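Fiber (Human adenovirus 35, PDB 2QLK) forms the trimeric knob at the tip of the viral fibre, the head domain that attaches the virus to host cells by binding the receptor CD46. Local coordinates at residues L57-V62 / F204-T209; R85-S90 / A176-F181; C147-S152 / T197-P202. All coordinates share one frame; numbering follows the deposited sequence.

Interaction 1 (L57-V62 / F204-T209)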
loop_
_atom_site.group_PDB
_atom_site.type_symbol
_atom_site.label_atom_id
_atom_site.label_comp_id
_atom_site.label_asym_id
_atom_site.label_seq_id
_atom_site.Cartn_x
_atom_site.Cartn_y
_atom_site.Cartn_z
ATOM N N LEU A 57 -10.284 9.328 -4.196
ATOM C CA LEU A 57 -9.366 8.843 -3.166
ATOM C C LEU A 57 -8.266 9.792 -2.768
ATOM O O LEU A 57 -7.729 10.496 -3.595
ATOM C CB LEU A 57 -8.668 7.594 -3.663
ATOM C CG LEU A 57 -8.988 6.210 -3.108
ATOM C CD1 LEU A 57 -10.452 6.077 -2.754
ATOM C CD2 LEU A 57 -8.531 5.196 -4.150
ATOM N N VAL A 58 -7.927 9.801 -1.489
ATOM C CA VAL A 58 -6.795 10.585 -1.040
ATOM C C VAL A 58 -5.669 9.541 -0.895
ATOM O O VAL A 58 -5.883 8.473 -0.310
ATOM C CB VAL A 58 -7.044 11.243 0.329
ATOM C CG1 VAL A 58 -5.771 11.879 0.829
ATOM C CG2 VAL A 58 -8.131 12.297 0.215
ATOM N N ASN A 59 -4.504 9.823 -1.467
ATOM C CA ASN A 59 -3.351 8.937 -1.361
ATOM C C ASN A 59 -2.476 9.512 -0.262
ATOM O O ASN A 59 -2.013 10.647 -0.360
ATOM C CB ASN A 59 -2.568 8.878 -2.673
ATOM C CG ASN A 59 -3.094 7.816 -3.622
ATOM O OD1 ASN A 59 -4.186 7.269 -3.427
ATOM N ND2 ASN A 59 -2.324 7.523 -4.661
ATOM N N GLY A 60 -2.251 8.741 0.790
ATOM C CA GLY A 60 -1.456 9.247 1.890
ATOM C C GLY A 60 -0.142 8.572 2.205
ATOM O O GLY A 60 0.099 7.411 1.852
ATOM N N TYR A 61 0.699 9.322 2.907
ATOM C CA TYR A 61 2.011 8.865 3.322
ATOM C C TYR A 61 2.268 9.427 4.712
ATOM O O TYR A 61 2.139 10.640 4.963
ATOM C CB TYR A 61 3.030 9.354 2.296
ATOM C CG TYR A 61 4.482 9.157 2.595
ATOM C CD1 TYR A 61 5.078 9.800 3.685
ATOM C CD2 TYR A 61 5.285 8.417 1.747
ATOM C CE1 TYR A 61 6.449 9.719 3.915
ATOM C CE2 TYR A 61 6.671 8.314 1.969
ATOM C CZ TYR A 61 7.238 8.972 3.049
ATOM O OH TYR A 61 8.587 8.927 3.262
ATOM N N VAL A 62 2.649 8.559 5.637
ATOM C CA VAL A 62 2.885 9.030 6.973
ATOM C C VAL A 62 4.081 8.381 7.666
ATOM O O VAL A 62 4.233 7.163 7.677
ATOM C CB VAL A 62 1.578 8.883 7.836
ATOM C CG1 VAL A 62 1.214 7.401 8.046
ATOM C CG2 VAL A 62 1.749 9.607 9.195
ATOM N N PHE A 204 1.735 3.666 3.848
ATOM C CA PHE A 204 0.945 4.180 2.752
ATOM C C PHE A 204 -0.507 3.782 2.896
ATOM O O PHE A 204 -0.825 2.646 3.261
ATOM C CB PHE A 204 1.471 3.648 1.434
ATOM C CG PHE A 204 2.946 3.599 1.359
ATOM C CD1 PHE A 204 3.692 4.729 1.560
ATOM C CD2 PHE A 204 3.594 2.405 1.077
ATOM C CE1 PHE A 204 5.057 4.689 1.479
ATOM C CE2 PHE A 204 4.960 2.361 0.996
ATOM C CZ PHE A 204 5.699 3.511 1.194
ATOM N N PHE A 205 -1.405 4.701 2.577
ATOM C CA PHE A 205 -2.828 4.379 2.706
ATOM C C PHE A 205 -3.646 5.242 1.769
ATOM O O PHE A 205 -3.118 6.161 1.136
ATOM C CB PHE A 205 -3.296 4.650 4.141
ATOM C CG PHE A 205 -3.062 6.080 4.596
ATOM C CD1 PHE A 205 -1.801 6.496 5.004
ATOM C CD2 PHE A 205 -4.106 7.004 4.606
ATOM C CE1 PHE A 205 -1.562 7.793 5.420
ATOM C CE2 PHE A 205 -3.888 8.310 5.021
ATOM C CZ PHE A 205 -2.604 8.711 5.434
ATOM N N SER A 206 -4.927 4.919 1.664
ATOM C CA SER A 206 -5.835 5.722 0.875
ATOM C C SER A 206 -7.180 5.722 1.607
ATOM O O SER A 206 -7.472 4.809 2.408
ATOM C CB SER A 206 -6.042 5.143 -0.521
ATOM O OG SER A 206 -4.812 4.955 -1.198
ATOM N N TYR A 207 -7.973 6.765 1.365
ATOM C CA TYR A 207 -9.323 6.843 1.905
ATOM C C TYR A 207 -10.195 7.647 0.934
ATOM O O TYR A 207 -9.702 8.413 0.120
ATOM C CB TYR A 207 -9.368 7.418 3.342
ATOM C CG TYR A 207 -8.800 8.806 3.552
ATOM C CD1 TYR A 207 -9.494 9.949 3.143
ATOM C CD2 TYR A 207 -7.571 8.973 4.187
ATOM C CE1 TYR A 207 -8.967 11.241 3.375
ATOM C CE2 TYR A 207 -7.030 10.253 4.420
ATOM C CZ TYR A 207 -7.730 11.379 4.016
ATOM O OH TYR A 207 -7.195 12.626 4.282
ATOM N N ILE A 208 -11.487 7.402 0.999
ATOM C CA ILE A 208 -12.470 8.040 0.145
ATOM C C ILE A 208 -12.671 9.478 0.618
ATOM O O ILE A 208 -12.930 9.738 1.798
ATOM C CB ILE A 208 -13.777 7.261 0.223
ATOM C CG1 ILE A 208 -13.507 5.819 -0.214
ATOM C CG2 ILE A 208 -14.865 7.941 -0.657
ATOM C CD1 ILE A 208 -14.681 4.881 0.000
ATOM N N THR A 209 -12.523 10.404 -0.313
ATOM C CA THR A 209 -12.640 11.809 0.012
ATOM C C THR A 209 -14.050 12.348 -0.081
ATOM O O THR A 209 -14.899 11.778 -0.763
ATOM C CB THR A 209 -11.741 12.659 -0.896
ATOM O OG1 THR A 209 -11.809 14.022 -0.468
ATOM C CG2 THR A 209 -12.193 12.568 -2.347
#

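Interaction 2 (R85-S90 / A176-F181)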
loop_
_atom_site.group_PDB
_atom_site.type_symbol
_atom_site.label_atom_id
_atom_site.label_comp_id
_atom_site.label_asym_id
_atom_site.label_seq_id
_atom_site.Cartn_x
_atom_site.Cartn_y
_atom_site.Cartn_z
ATOM N N ARG A 85 -3.693 12.688 17.088
ATOM C CA ARG A 85 -5.032 13.027 16.616
ATOM C C ARG A 85 -5.080 14.340 15.845
ATOM O O ARG A 85 -4.568 15.370 16.304
ATOM C CB ARG A 85 -5.986 13.138 17.790
ATOM C CG ARG A 85 -6.053 11.918 18.691
ATOM C CD ARG A 85 -6.638 12.332 20.040
ATOM N NE ARG A 85 -5.863 13.435 20.613
ATOM C CZ ARG A 85 -6.334 14.337 21.471
ATOM N NH1 ARG A 85 -7.601 14.289 21.879
ATOM N NH2 ARG A 85 -5.537 15.306 21.912
ATOM N N LEU A 86 -5.699 14.304 14.670
ATOM C CA LEU A 86 -5.859 15.490 13.863
ATOM C C LEU A 86 -7.351 15.797 13.794
ATOM O O LEU A 86 -8.144 14.931 13.438
ATOM C CB LEU A 86 -5.330 15.280 12.451
ATOM C CG LEU A 86 -3.904 14.780 12.203
ATOM C CD1 LEU A 86 -3.378 15.395 10.901
ATOM C CD2 LEU A 86 -3.019 15.135 13.337
ATOM N N TYR A 87 -7.738 17.019 14.153
ATOM C CA TYR A 87 -9.149 17.393 14.078
ATOM C C TYR A 87 -9.241 18.553 13.091
ATOM O O TYR A 87 -8.424 19.482 13.132
ATOM C CB TYR A 87 -9.681 17.801 15.450
ATOM C CG TYR A 87 -9.643 16.704 16.498
ATOM C CD1 TYR A 87 -10.429 15.564 16.375
ATOM C CD2 TYR A 87 -8.826 16.816 17.624
ATOM C CE1 TYR A 87 -10.405 14.554 17.358
ATOM C CE2 TYR A 87 -8.797 15.821 18.616
ATOM C CZ TYR A 87 -9.589 14.697 18.474
ATOM O OH TYR A 87 -9.584 13.726 19.460
ATOM N N PHE A 88 -10.227 18.493 12.202
ATOM C CA PHE A 88 -10.405 19.518 11.175
ATOM C C PHE A 88 -11.777 20.176 11.227
ATOM O O PHE A 88 -12.752 19.567 11.665
ATOM C CB PHE A 88 -10.255 18.901 9.791
ATOM C CG PHE A 88 -8.928 18.260 9.552
ATOM C CD1 PHE A 88 -8.715 16.927 9.915
ATOM C CD2 PHE A 88 -7.884 18.990 8.971
ATOM C CE1 PHE A 88 -7.472 16.320 9.701
ATOM C CE2 PHE A 88 -6.652 18.406 8.753
ATOM C CZ PHE A 88 -6.443 17.061 9.119
ATOM N N ASP A 89 -11.846 21.417 10.755
ATOM C CA ASP A 89 -13.108 22.128 10.723
ATOM C C ASP A 89 -13.756 21.894 9.357
ATOM O O ASP A 89 -13.192 21.201 8.505
ATOM C CB ASP A 89 -12.912 23.631 10.989
ATOM C CG ASP A 89 -12.040 24.309 9.954
ATOM O OD1 ASP A 89 -12.347 24.215 8.749
ATOM O OD2 ASP A 89 -11.049 24.952 10.350
ATOM N N SER A 90 -14.942 22.472 9.175
ATOM C CA SER A 90 -15.735 22.338 7.959
ATOM C C SER A 90 -14.985 22.717 6.691
ATOM O O SER A 90 -15.212 22.137 5.630
ATOM C CB SER A 90 -17.006 23.185 8.088
ATOM O OG SER A 90 -17.839 23.053 6.951
ATOM N N ALA A 176 -15.279 19.099 12.097
ATOM C CA ALA A 176 -15.997 18.586 10.942
ATOM C C ALA A 176 -15.401 17.259 10.443
ATOM O O ALA A 176 -16.098 16.473 9.790
ATOM C CB ALA A 176 -15.954 19.602 9.824
ATOM N N TYR A 177 -14.115 17.028 10.735
ATOM C CA TYR A 177 -13.409 15.811 10.306
ATOM C C TYR A 177 -12.332 15.429 11.310
ATOM O O TYR A 177 -11.879 16.269 12.078
ATOM C CB TYR A 177 -12.741 16.042 8.957
ATOM C CG TYR A 177 -13.686 16.537 7.911
ATOM C CD1 TYR A 177 -14.551 15.663 7.264
ATOM C CD2 TYR A 177 -13.750 17.893 7.590
ATOM C CE1 TYR A 177 -15.460 16.121 6.320
ATOM C CE2 TYR A 177 -14.656 18.365 6.650
ATOM C CZ TYR A 177 -15.506 17.472 6.020
ATOM O OH TYR A 177 -16.399 17.923 5.080
ATOM N N ALA A 178 -11.926 14.161 11.302
ATOM C CA ALA A 178 -10.879 13.689 12.201
ATOM C C ALA A 178 -10.062 12.558 11.560
ATOM O O ALA A 178 -10.595 11.719 10.835
ATOM C CB ALA A 178 -11.484 13.206 13.530
ATOM N N ILE A 179 -8.761 12.571 11.834
ATOM C CA ILE A 179 -7.822 11.568 11.369
ATOM C C ILE A 179 -6.931 11.328 12.580
ATOM O O ILE A 179 -6.271 12.259 13.074
ATOM C CB ILE A 179 -6.947 12.082 10.223
ATOM C CG1 ILE A 179 -7.823 12.458 9.031
ATOM C CG2 ILE A 179 -5.914 11.001 9.833
ATOM C CD1 ILE A 179 -7.027 12.860 7.791
ATOM N N GLN A 180 -6.957 10.095 13.074
ATOM C CA GLN A 180 -6.162 9.688 14.219
ATOM C C GLN A 180 -5.182 8.590 13.815
ATOM O O GLN A 180 -5.588 7.587 13.228
ATOM C CB GLN A 180 -7.047 9.146 15.335
ATOM C CG GLN A 180 -6.260 8.825 16.595
ATOM C CD GLN A 180 -7.130 8.258 17.716
ATOM O OE1 GLN A 180 -7.421 7.060 17.758
ATOM N NE2 GLN A 180 -7.544 9.123 18.626
ATOM N N PHE A 181 -3.904 8.772 14.148
ATOM C CA PHE A 181 -2.881 7.781 13.804
ATOM C C PHE A 181 -2.451 7.133 15.090
ATOM O O PHE A 181 -2.277 7.814 16.101
ATOM C CB PHE A 181 -1.636 8.458 13.191
ATOM C CG PHE A 181 -1.872 9.108 11.851
ATOM C CD1 PHE A 181 -1.882 8.342 10.672
ATOM C CD2 PHE A 181 -2.117 10.470 11.766
ATOM C CE1 PHE A 181 -2.144 8.943 9.423
ATOM C CE2 PHE A 181 -2.380 11.082 10.524
ATOM C CZ PHE A 181 -2.397 10.320 9.351
#

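Interaction 3 (C147-S152 / T197-P202)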
loop_
_atom_site.group_PDB
_atom_site.type_symbol
_atom_site.label_atom_id
_atom_site.label_comp_id
_atom_site.label_asym_id
_atom_site.label_seq_id
_atom_site.Cartn_x
_atom_site.Cartn_y
_atom_site.Cartn_z
ATOM N N CYS A 147 4.002 -1.174 9.870
ATOM C CA CYS A 147 5.137 -0.436 9.373
ATOM C C CYS A 147 6.250 -0.875 10.325
ATOM O O CYS A 147 6.011 -1.692 11.229
ATOM C CB CYS A 147 4.943 1.090 9.354
ATOM S SG CYS A 147 4.589 1.848 10.893
ATOM N N TYR A 148 7.443 -0.339 10.142
ATOM C CA TYR A 148 8.569 -0.807 10.924
ATOM C C TYR A 148 9.484 0.182 11.586
ATOM O O TYR A 148 9.588 1.341 11.196
ATOM C CB TYR A 148 9.450 -1.721 10.048
ATOM C CG TYR A 148 8.703 -2.820 9.345
ATOM C CD1 TYR A 148 7.894 -2.540 8.230
ATOM C CD2 TYR A 148 8.718 -4.127 9.848
ATOM C CE1 TYR A 148 7.113 -3.522 7.655
ATOM C CE2 TYR A 148 7.939 -5.116 9.286
ATOM C CZ TYR A 148 7.137 -4.812 8.195
ATOM O OH TYR A 148 6.344 -5.783 7.640
ATOM N N TYR A 149 10.176 -0.318 12.600
ATOM C CA TYR A 149 11.177 0.452 13.313
ATOM C C TYR A 149 12.491 -0.308 13.096
ATOM O O TYR A 149 12.562 -1.522 13.306
ATOM C CB TYR A 149 10.901 0.499 14.815
ATOM C CG TYR A 149 12.017 1.190 15.558
ATOM C CD1 TYR A 149 12.270 2.536 15.340
ATOM C CD2 TYR A 149 12.860 0.489 16.424
ATOM C CE1 TYR A 149 13.332 3.186 15.952
ATOM C CE2 TYR A 149 13.945 1.139 17.066
ATOM C CZ TYR A 149 14.164 2.491 16.816
ATOM O OH TYR A 149 15.188 3.185 17.438
ATOM N N MET A 150 13.515 0.422 12.680
ATOM C CA MET A 150 14.855 -0.107 12.440
ATOM C C MET A 150 15.714 0.250 13.674
ATOM O O MET A 150 15.892 1.434 14.002
ATOM C CB MET A 150 15.411 0.546 11.167
ATOM C CG MET A 150 16.758 0.057 10.689
ATOM S SD MET A 150 17.033 0.603 8.968
ATOM C CE MET A 150 16.864 -0.933 8.145
ATOM N N THR A 151 16.225 -0.758 14.374
ATOM C CA THR A 151 17.032 -0.498 15.580
ATOM C C THR A 151 18.331 0.191 15.218
ATOM O O THR A 151 18.879 -0.009 14.135
ATOM C CB THR A 151 17.374 -1.779 16.345
ATOM O OG1 THR A 151 18.452 -2.458 15.691
ATOM C CG2 THR A 151 16.165 -2.687 16.390
ATOM N N SER A 152 18.806 0.999 16.152
ATOM C CA SER A 152 20.008 1.784 15.993
ATOM C C SER A 152 21.297 0.974 16.049
ATOM O O SER A 152 22.328 1.443 15.589
ATOM C CB SER A 152 20.057 2.848 17.082
ATOM O OG SER A 152 20.197 2.220 18.346
ATOM N N THR A 197 17.048 7.763 18.104
ATOM C CA THR A 197 15.993 8.483 17.399
ATOM C C THR A 197 14.870 7.559 17.006
ATOM O O THR A 197 15.061 6.609 16.230
ATOM C CB THR A 197 16.498 9.169 16.118
ATOM O OG1 THR A 197 17.664 9.946 16.410
ATOM C CG2 THR A 197 15.434 10.095 15.575
ATOM N N LEU A 198 13.687 7.827 17.546
ATOM C CA LEU A 198 12.555 6.989 17.213
ATOM C C LEU A 198 12.163 7.359 15.787
ATOM O O LEU A 198 12.123 8.531 15.463
ATOM C CB LEU A 198 11.399 7.233 18.189
ATOM C CG LEU A 198 10.069 6.535 17.859
ATOM C CD1 LEU A 198 9.246 6.367 19.126
ATOM C CD2 LEU A 198 9.283 7.358 16.806
ATOM N N THR A 199 11.941 6.360 14.931
ATOM C CA THR A 199 11.500 6.608 13.555
ATOM C C THR A 199 10.541 5.493 13.155
ATOM O O THR A 199 10.744 4.334 13.533
ATOM C CB THR A 199 12.661 6.598 12.545
ATOM O OG1 THR A 199 13.267 5.299 12.547
ATOM C CG2 THR A 199 13.711 7.635 12.915
ATOM N N THR A 200 9.480 5.842 12.431
ATOM C CA THR A 200 8.538 4.839 11.978
ATOM C C THR A 200 8.675 4.811 10.460
ATOM O O THR A 200 8.563 5.849 9.811
ATOM C CB THR A 200 7.047 5.151 12.378
ATOM O OG1 THR A 200 6.577 6.368 11.731
ATOM C CG2 THR A 200 6.906 5.243 13.916
ATOM N N SER A 201 8.952 3.640 9.892
ATOM C CA SER A 201 9.062 3.580 8.446
ATOM C C SER A 201 7.704 4.028 7.880
ATOM O O SER A 201 6.647 3.841 8.494
ATOM C CB SER A 201 9.425 2.158 7.955
ATOM O OG SER A 201 8.355 1.226 8.115
ATOM N N PRO A 202 7.722 4.624 6.684
ATOM C CA PRO A 202 6.539 5.129 5.984
ATOM C C PRO A 202 5.393 4.134 5.756
ATOM O O PRO A 202 5.594 3.027 5.248
ATOM C CB PRO A 202 7.108 5.641 4.649
ATOM C CG PRO A 202 8.558 5.827 4.912
ATOM C CD PRO A 202 8.921 4.712 5.839
HETATM O O HOH W 1 12.626 2.832 11.216
#

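Interaction 1 (L57-V62 / F204-T209)
Antiparallel pairing in one sheet of the knob's beta-sandwich joins V58 to Y207 and G60 to F205, with strand 203-208 as the outermost strand within the chain. Each pair closes a two-bond ring: V58 N reaches Y207 O at 2.8 Å and G60 N reaches F205 O at 2.7 Å, while the return bonds from Y207 N and F205 N are longer. Both aromatic side chains turn back over the partner strand, because CG of F205 and of Y207 stands between backbone N and carbonyl carbon (chi1 57° and 59°). V58 CB therefore lies over one face of the Y207 ring, 3.8 Å from its centroid, and G60 CA over one face of the F205 ring, 3.9 Å from its centroid. The other face of the sheet carries Y61 and F204, side by side with planes at 45°; CD2 of Y61 meets the edge of F204 at CE1, 3.7 Å away. Y61 OH is hydrogen-bonded to Y130 OH of the third subunit, and F204 packs on F205 of that subunit. Chemically, the V58, F205 and Y207 face packs mainly on strands 157-166 and 177-186, whereas the L57, N59, Y61 and F204 face lies largely against the other subunits.

Interaction 2 (R85-S90 / A176-F181)
F88 O takes two backbone donors from segment 176-181, A176 N at 2.6 Å and Y177 N at 3.0 Å. A176 and Y177 both face F88, a classic beta bulge; A176 N lies in the carbonyl plane and Y177 N above it. Beyond the bulge the pairing is regular: F88 N reaches Y177 O at 2.8 Å, and L86 and I179 exchange two bonds. Side chains alternate between the faces. On one, CE1 of F88 approaches CG1 of I179 at 3.9 Å, the two side chains meeting at a slant, and CG of L86 comes to the edge of the F181 ring. On the other, Y87 CD1 lies 3.8 Å from A178 CB. Nearby, the R85 and Q180 side chains run alongside, pointing the same way, with R85 CG 3.2 Å from Q180 NE2. R85 bends at chi3 (-55°), which brings one guanidinium face over Y87 CE2, and R85 NE also makes a salt bridge to D100. Further out, M124 covers F88 and Y177, while I179 and F181 pack on Y207 and F205 of strand 203-208. Strand 79-88 is the outermost strand, within this chain, of the four-stranded sheet, with 177-186 beside it.

Interaction 3 (C147-S152 / T197-P202)
Y148 and S201 grip each other where the edge strand 142-150 of the knob's four-stranded sheet meets the loop leading into strand 203-208. The pairing resembles an antiparallel ladder, with end-to-end directions 155° apart, but one rung comes from a side chain. S201 N donates to Y148 O at 2.7 Å in a nearly straight bond (168°), and Y148 N donates to S201 OG, also at 2.7 Å. The hydroxyl reaches it because chi1 of S201 is 70°, placing OG between its own backbone N and carbonyl carbon. The same OG lies in the plane of the Y148 ring, at its edge. The Y149 ring turns an edge to the loop backbone, with CD1 3.0 Å from T199 O, which lies near the ring plane. Y149 OH is hydrogen-bonded to E192, and F75 meets the ring edge-to-face. C147 directs CB at S201 O, 3.3 Å away, and its side chain also touches W183. H144 of the third subunit packs on Y148 and S201. A water bridges the two segments, accepting from M150 N at 3.0 Å and hydrogen-bonded to T199 OG1 at 2.9 Å.

Interactions 1 and 2 represent the two sheets of the sandwich, with centres about 14 Å apart, and meet in its core: Y207 OH lies 3.5 Å from I179 CD1, and F205 CZ lies 4.0 Å from F181 CE1. Interaction 3 connects the sheets differently, through the loop that runs from strand 177-186 to strand 203-208; it touches interaction 1 where P202 CG comes 3.5 Å from Y61 OH. Interactions 2 and 3 sit on opposite sides of the chain's centre, with centres about 25 Å apart, on the two outermost strands of one sheet. Interactions 1 and 3 both touch the third subunit, and interaction 1 the second as well, whereas no other chain of the assembly touches interaction 2.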